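PDB 6UBC: Glyco_hydro_cc domain-containing protein from Cryptococcus neoformans, which probably binds beta-1,3-glucan oligosaccharides as a member of glycoside hydrolase family GH128, subgroup VII. Local coordinates for residues Gly195-Asn200 with Gly363-Val368; Asn390-Asp395 with Pro419-Ile424. All coordinates share one frame; numbering follows the deposited sequence.

Interaction 1 (Gly195-Asn200 with Gly363-Val368)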
loop_
_atom_site.group_PDB
_atom_site.type_symbol
_atom_site.label_atom_id
_atom_site.label_comp_id
_atom_site.label_asym_id
_atom_site.label_seq_id
_atom_site.Cartn_x
_atom_site.Cartn_y
_atom_site.Cartn_z
ATOM N N GLY A 195 3.295 7.530 15.879
ATOM C CA GLY A 195 3.997 6.849 14.796
ATOM C C GLY A 195 4.846 7.816 14.015
ATOM O O GLY A 195 4.504 8.977 13.949
ATOM N N SER A 196 5.925 7.312 13.483
ATOM C CA SER A 196 6.785 7.924 12.471
ATOM C C SER A 196 6.248 7.569 11.062
ATOM O O SER A 196 5.557 6.499 10.852
ATOM C CB SER A 196 8.166 7.492 12.710
ATOM O OG SER A 196 9.011 7.722 11.563
ATOM N N TYR A 197 6.631 8.377 10.094
ATOM C CA TYR A 197 6.227 8.189 8.678
ATOM C C TYR A 197 6.897 6.914 8.150
ATOM O O TYR A 197 6.335 6.309 7.236
ATOM C CB TYR A 197 6.544 9.431 7.865
ATOM C CG TYR A 197 5.489 10.508 7.981
ATOM C CD1 TYR A 197 4.500 10.471 8.953
ATOM C CD2 TYR A 197 5.454 11.535 7.071
ATOM C CE1 TYR A 197 3.527 11.470 9.033
ATOM C CE2 TYR A 197 4.540 12.575 7.192
ATOM C CZ TYR A 197 3.557 12.523 8.147
ATOM O OH TYR A 197 2.620 13.523 8.228
ATOM N N THR A 198 8.082 6.558 8.647
ATOM C CA THR A 198 8.681 5.224 8.450
ATOM C C THR A 198 8.461 4.404 9.713
ATOM O O THR A 198 9.152 4.639 10.710
ATOM C CB THR A 198 10.154 5.353 8.104
ATOM O OG1 THR A 198 10.283 6.079 6.890
ATOM C CG2 THR A 198 10.823 4.005 7.913
ATOM N N PRO A 199 7.477 3.478 9.761
ATOM C CA PRO A 199 7.153 2.788 11.016
ATOM C C PRO A 199 8.366 2.069 11.613
ATOM O O PRO A 199 9.034 1.279 10.899
ATOM C CB PRO A 199 6.070 1.812 10.602
ATOM C CG PRO A 199 5.379 2.560 9.432
ATOM C CD PRO A 199 6.551 3.135 8.654
ATOM N N ASN A 200 8.673 2.399 12.862
ATOM C CA ASN A 200 9.736 1.687 13.615
ATOM C C ASN A 200 11.088 1.885 12.917
ATOM O O ASN A 200 12.043 1.117 13.180
ATOM C CB ASN A 200 9.370 0.228 13.750
ATOM C CG ASN A 200 8.076 0.093 14.508
ATOM O OD1 ASN A 200 8.021 0.494 15.656
ATOM N ND2 ASN A 200 7.024 -0.445 13.899
ATOM N N GLY A 363 3.684 16.727 -3.378
ATOM C CA GLY A 363 4.804 17.116 -2.523
ATOM C C GLY A 363 4.766 16.498 -1.155
ATOM O O GLY A 363 5.520 16.995 -0.307
ATOM N N LYS A 364 4.043 15.370 -0.960
ATOM C CA LYS A 364 3.970 14.640 0.320
ATOM C C LYS A 364 4.742 13.316 0.255
ATOM O O LYS A 364 4.990 12.710 -0.807
ATOM C CB LYS A 364 2.508 14.384 0.707
ATOM C CG LYS A 364 1.745 15.664 0.975
ATOM C CD LYS A 364 0.345 15.454 1.325
ATOM C CE LYS A 364 -0.343 16.769 1.500
ATOM N NZ LYS A 364 -1.797 16.597 1.727
ATOM N N PRO A 365 5.185 12.853 1.426
ATOM C CA PRO A 365 5.854 11.579 1.537
ATOM C C PRO A 365 4.969 10.474 0.974
ATOM O O PRO A 365 3.746 10.580 1.064
ATOM C CB PRO A 365 6.107 11.361 3.042
ATOM C CG PRO A 365 5.924 12.722 3.672
ATOM C CD PRO A 365 5.096 13.570 2.719
ATOM N N ILE A 366 5.619 9.420 0.496
ATOM C CA ILE A 366 4.947 8.313 -0.237
ATOM C C ILE A 366 5.046 7.008 0.544
ATOM O O ILE A 366 6.125 6.692 1.096
ATOM C CB ILE A 366 5.540 8.189 -1.636
ATOM C CG1 ILE A 366 4.968 9.308 -2.511
ATOM C CG2 ILE A 366 5.320 6.808 -2.264
ATOM C CD1 ILE A 366 5.761 9.568 -3.756
ATOM N N TRP A 367 3.975 6.236 0.508
ATOM C CA TRP A 367 4.001 4.818 0.882
ATOM C C TRP A 367 3.648 4.032 -0.366
ATOM O O TRP A 367 2.635 4.338 -1.018
ATOM C CB TRP A 367 3.029 4.492 2.023
ATOM C CG TRP A 367 3.505 4.760 3.407
ATOM C CD1 TRP A 367 4.483 5.604 3.837
ATOM C CD2 TRP A 367 3.004 4.089 4.562
ATOM N NE1 TRP A 367 4.602 5.553 5.180
ATOM C CE2 TRP A 367 3.712 4.621 5.667
ATOM C CE3 TRP A 367 2.025 3.115 4.768
ATOM C CZ2 TRP A 367 3.414 4.251 6.977
ATOM C CZ3 TRP A 367 1.762 2.696 6.060
ATOM C CH2 TRP A 367 2.469 3.259 7.159
ATOM N N VAL A 368 4.479 3.088 -0.725
ATOM C CA VAL A 368 4.145 2.118 -1.810
ATOM C C VAL A 368 3.470 0.952 -1.102
ATOM O O VAL A 368 4.172 0.021 -0.646
ATOM C CB VAL A 368 5.363 1.719 -2.654
ATOM C CG1 VAL A 368 4.989 0.790 -3.806
ATOM C CG2 VAL A 368 6.033 2.934 -3.266
#

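Interaction 2 (Asn390-Asp395 with Pro419-Ile424)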
loop_
_atom_site.group_PDB
_atom_site.type_symbol
_atom_site.label_atom_id
_atom_site.label_comp_id
_atom_site.label_asym_id
_atom_site.label_seq_id
_atom_site.Cartn_x
_atom_site.Cartn_y
_atom_site.Cartn_z
ATOM N N ASN A 390 13.492 -11.777 -9.667
ATOM C CA ASN A 390 14.533 -11.610 -8.626
ATOM C C ASN A 390 15.251 -10.267 -8.828
ATOM O O ASN A 390 15.460 -9.544 -7.847
ATOM C CB ASN A 390 15.529 -12.758 -8.614
ATOM C CG ASN A 390 14.946 -14.058 -8.151
ATOM O OD1 ASN A 390 13.924 -14.101 -7.439
ATOM N ND2 ASN A 390 15.576 -15.128 -8.573
ATOM N N THR A 391 15.643 -9.965 -10.063
ATOM C CA THR A 391 16.357 -8.710 -10.400
ATOM C C THR A 391 15.502 -7.494 -10.045
ATOM O O THR A 391 16.004 -6.529 -9.391
ATOM C CB THR A 391 16.782 -8.658 -11.860
ATOM O OG1 THR A 391 17.608 -9.800 -12.091
ATOM C CG2 THR A 391 17.466 -7.355 -12.153
ATOM N N PHE A 392 14.232 -7.589 -10.381
ATOM C CA PHE A 392 13.240 -6.541 -10.076
ATOM C C PHE A 392 13.152 -6.325 -8.576
ATOM O O PHE A 392 13.156 -5.167 -8.177
ATOM C CB PHE A 392 11.887 -6.884 -10.688
ATOM C CG PHE A 392 10.865 -5.820 -10.461
ATOM C CD1 PHE A 392 10.775 -4.759 -11.335
ATOM C CD2 PHE A 392 9.929 -5.944 -9.431
ATOM C CE1 PHE A 392 9.761 -3.826 -11.196
ATOM C CE2 PHE A 392 8.933 -5.011 -9.275
ATOM C CZ PHE A 392 8.885 -3.913 -10.128
ATOM N N ILE A 393 12.979 -7.394 -7.800
ATOM C CA ILE A 393 12.793 -7.253 -6.331
ATOM C C ILE A 393 14.073 -6.605 -5.780
ATOM O O ILE A 393 13.973 -5.679 -4.961
ATOM C CB ILE A 393 12.502 -8.628 -5.676
ATOM C CG1 ILE A 393 11.096 -9.156 -6.026
ATOM C CG2 ILE A 393 12.679 -8.496 -4.187
ATOM C CD1 ILE A 393 10.916 -10.652 -5.805
ATOM N N ASN A 394 15.237 -7.084 -6.193
ATOM C CA ASN A 394 16.538 -6.593 -5.633
ATOM C C ASN A 394 16.705 -5.112 -5.989
ATOM O O ASN A 394 16.967 -4.290 -5.060
ATOM C CB ASN A 394 17.688 -7.445 -6.148
ATOM C CG ASN A 394 17.730 -8.795 -5.454
ATOM O OD1 ASN A 394 17.521 -8.886 -4.234
ATOM N ND2 ASN A 394 18.139 -9.816 -6.191
ATOM N N ASP A 395 16.383 -4.766 -7.247
ATOM C CA ASP A 395 16.493 -3.404 -7.780
ATOM C C ASP A 395 15.531 -2.472 -7.051
ATOM O O ASP A 395 15.913 -1.328 -6.727
ATOM C CB ASP A 395 16.248 -3.327 -9.280
ATOM C CG ASP A 395 17.367 -3.859 -10.181
ATOM O OD1 ASP A 395 18.451 -4.113 -9.676
ATOM O OD2 ASP A 395 17.119 -4.014 -11.381
ATOM N N PRO A 419 2.030 -16.834 -10.677
ATOM C CA PRO A 419 2.374 -17.779 -9.635
ATOM C C PRO A 419 3.823 -17.615 -9.113
ATOM O O PRO A 419 4.073 -17.815 -7.934
ATOM C CB PRO A 419 2.270 -19.118 -10.355
ATOM C CG PRO A 419 1.291 -18.868 -11.463
ATOM C CD PRO A 419 1.615 -17.478 -11.943
ATOM N N GLU A 420 4.718 -17.180 -9.998
ATOM C CA GLU A 420 6.140 -16.931 -9.668
ATOM C C GLU A 420 6.260 -15.724 -8.706
ATOM O O GLU A 420 7.189 -15.693 -7.903
ATOM C CB GLU A 420 6.977 -16.768 -10.934
ATOM C CG GLU A 420 7.028 -18.003 -11.802
ATOM C CD GLU A 420 6.013 -18.071 -12.937
ATOM O OE1 GLU A 420 5.029 -17.320 -12.910
ATOM O OE2 GLU A 420 6.244 -18.875 -13.832
ATOM N N TRP A 421 5.325 -14.792 -8.759
ATOM C CA TRP A 421 5.300 -13.641 -7.833
ATOM C C TRP A 421 4.807 -14.077 -6.432
ATOM O O TRP A 421 5.184 -13.425 -5.414
ATOM C CB TRP A 421 4.440 -12.519 -8.453
ATOM C CG TRP A 421 4.542 -11.252 -7.638
ATOM C CD1 TRP A 421 3.754 -10.881 -6.611
ATOM C CD2 TRP A 421 5.685 -10.388 -7.581
ATOM N NE1 TRP A 421 4.219 -9.731 -6.030
ATOM C CE2 TRP A 421 5.423 -9.416 -6.601
ATOM C CE3 TRP A 421 6.866 -10.276 -8.332
ATOM C CZ2 TRP A 421 6.329 -8.413 -6.255
ATOM C CZ3 TRP A 421 7.759 -9.259 -8.020
ATOM C CH2 TRP A 421 7.492 -8.323 -6.999
ATOM N N ASP A 422 4.043 -15.169 -6.301
ATOM C CA ASP A 422 3.532 -15.578 -4.968
ATOM C C ASP A 422 4.694 -15.587 -3.956
ATOM O O ASP A 422 5.759 -16.149 -4.276
ATOM C CB ASP A 422 2.865 -16.961 -4.990
ATOM C CG ASP A 422 1.493 -17.089 -5.635
ATOM O OD1 ASP A 422 0.856 -16.083 -5.834
ATOM O OD2 ASP A 422 1.138 -18.233 -5.979
ATOM N N MET A 423 4.502 -14.939 -2.803
ATOM C CA MET A 423 5.506 -14.954 -1.714
ATOM C C MET A 423 5.400 -16.273 -0.940
ATOM O O MET A 423 6.429 -16.717 -0.430
ATOM C CB MET A 423 5.265 -13.759 -0.786
ATOM C CG MET A 423 6.158 -13.745 0.478
ATOM S SD MET A 423 5.991 -12.047 1.178
ATOM C CE MET A 423 7.276 -11.217 0.257
ATOM N N ILE A 424 4.175 -16.787 -0.772
ATOM C CA ILE A 424 3.856 -18.016 0.012
ATOM C C ILE A 424 3.179 -19.026 -0.911
ATOM O O ILE A 424 2.290 -18.642 -1.720
ATOM C CB ILE A 424 3.004 -17.699 1.259
ATOM C CG1 ILE A 424 3.573 -16.586 2.151
ATOM C CG2 ILE A 424 2.763 -18.990 2.044
ATOM C CD1 ILE A 424 4.884 -16.934 2.847
#

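Interaction 1 (Gly195-Asn200 with Gly363-Val368)
Tyr197 and Pro199 meet Pro365 and Trp367 at the N-terminal end of the strands of a (beta/alpha)8 barrel, where the loop leading into the first barrel strand, 204-207, lies against the start of strand 366-375. Ser196 prepares the turn: its OG accepts from Thr198 N at 3.3 Å, an ST turn that encloses Tyr197, and its carbonyl is taken by Tyr268 OH. Tyr197 then grips the strand end in two ways. Its side chain, with CG swung opposite the carbonyl carbon (chi1 -83°), brings one edge of the phenol ring to Pro365. There Tyr197 CD2 lies 3.6 Å from Pro365 CG, close to the ring plane, and Tyr197 CE2 is 3.8 Å from the same carbon, so the proline ring meets a C-H edge. The backbone carbonyl of Tyr197 turns to the indole, and Trp367 NE1 donates to Tyr197 O at 2.8 Å. The oxygen lies only 10° out of the indole plane, while the N-H...O angle of 151° leaves the bond somewhat bent. Thr198 sets its CB away from residues 363-368, and its OG1 bonds to Gln407 O on strand 406-411. Pro199 comes next and points at Trp367, the two side chains approaching each other head-on: its CG sits 3.6 Å from Trp367 CZ2, meeting the six-membered ring obliquely. Trp367 is buried at this end of the barrel, where its ring also meets Trp221 and Tyr268 and touches Ile309 and Ala408. The loop thus helps close the N-terminal end of the barrel, satisfying the indole nitrogen of this buried tryptophan while covering part of its ring. Beyond CG, the second pyrrolidine carbon to reach the indole is Pro199 CD, 3.7 Å from Trp367 CZ2.

Interaction 2 (Asn390-Asp395 with Pro419-Ile424)
Trp421 reaches from the loop after the last barrel strand to Phe392 and Ile393 on helix 386-402, the helix joining strands 366-375 and 406-411 of the (beta/alpha)8 barrel. Everything that crosses between the two segments is apolar and falls on the far end of the indole. Trp421 extends there because its CG stands anti to the backbone N (chi1 -172°), which carries the six-membered ring to the helix. Ile393 offers the flank of its longer branch: Ile393 CG1 is 3.8 Å from Trp421 CH2 and 3.9 Å from Trp421 CZ3, while the terminal CD1 lies 4.1 Å from Trp421 CZ3. Phe371, Ala372 and Cys373 of strand 366-375 also touch the indole, so it is packed between strand 366-375 and helix 386-402.

Aromatic contact with the helix is looser. The Phe392 and Trp421 side chains cross at about a right angle, and Trp421 CH2 comes in near the plane of the phenyl ring, at its edge, 4.2 Å from Phe392 CD2. The indole also stacks on the ring of Tyr411.

Polar bonds lie outside this apolar patch. At the polar end of the indole, Trp421 NE1 donates to Ser412 O. The backbone is anchored by Trp421 O, bonded to Tyr411 OH, and by Asp422 N, which bonds to Pro419 O at 3.1 Å, closing a turn that includes Trp421.

In the fold
Both contacts belong to one (beta/alpha)8 barrel and are related through strand 366-375: interaction 1 uses its beginning, while Trp421 of interaction 2 touches Phe371-Cys373 further along. Their centres lie 23 Å apart and their nearest atoms about 9 Å, without touching. Along the chain they come in series. Interaction 1 joins the loop before the first strand to the seventh strand at the N-terminal end of the barrel; interaction 2 joins the next helix, 386-402, after the short strand 381-382, to the loop after the eighth strand, 406-411, near the C-terminal end. In (beta/alpha)8 glycoside hydrolases the substrate cleft lies at that end, so interaction 2 is probably on the side of the binding face.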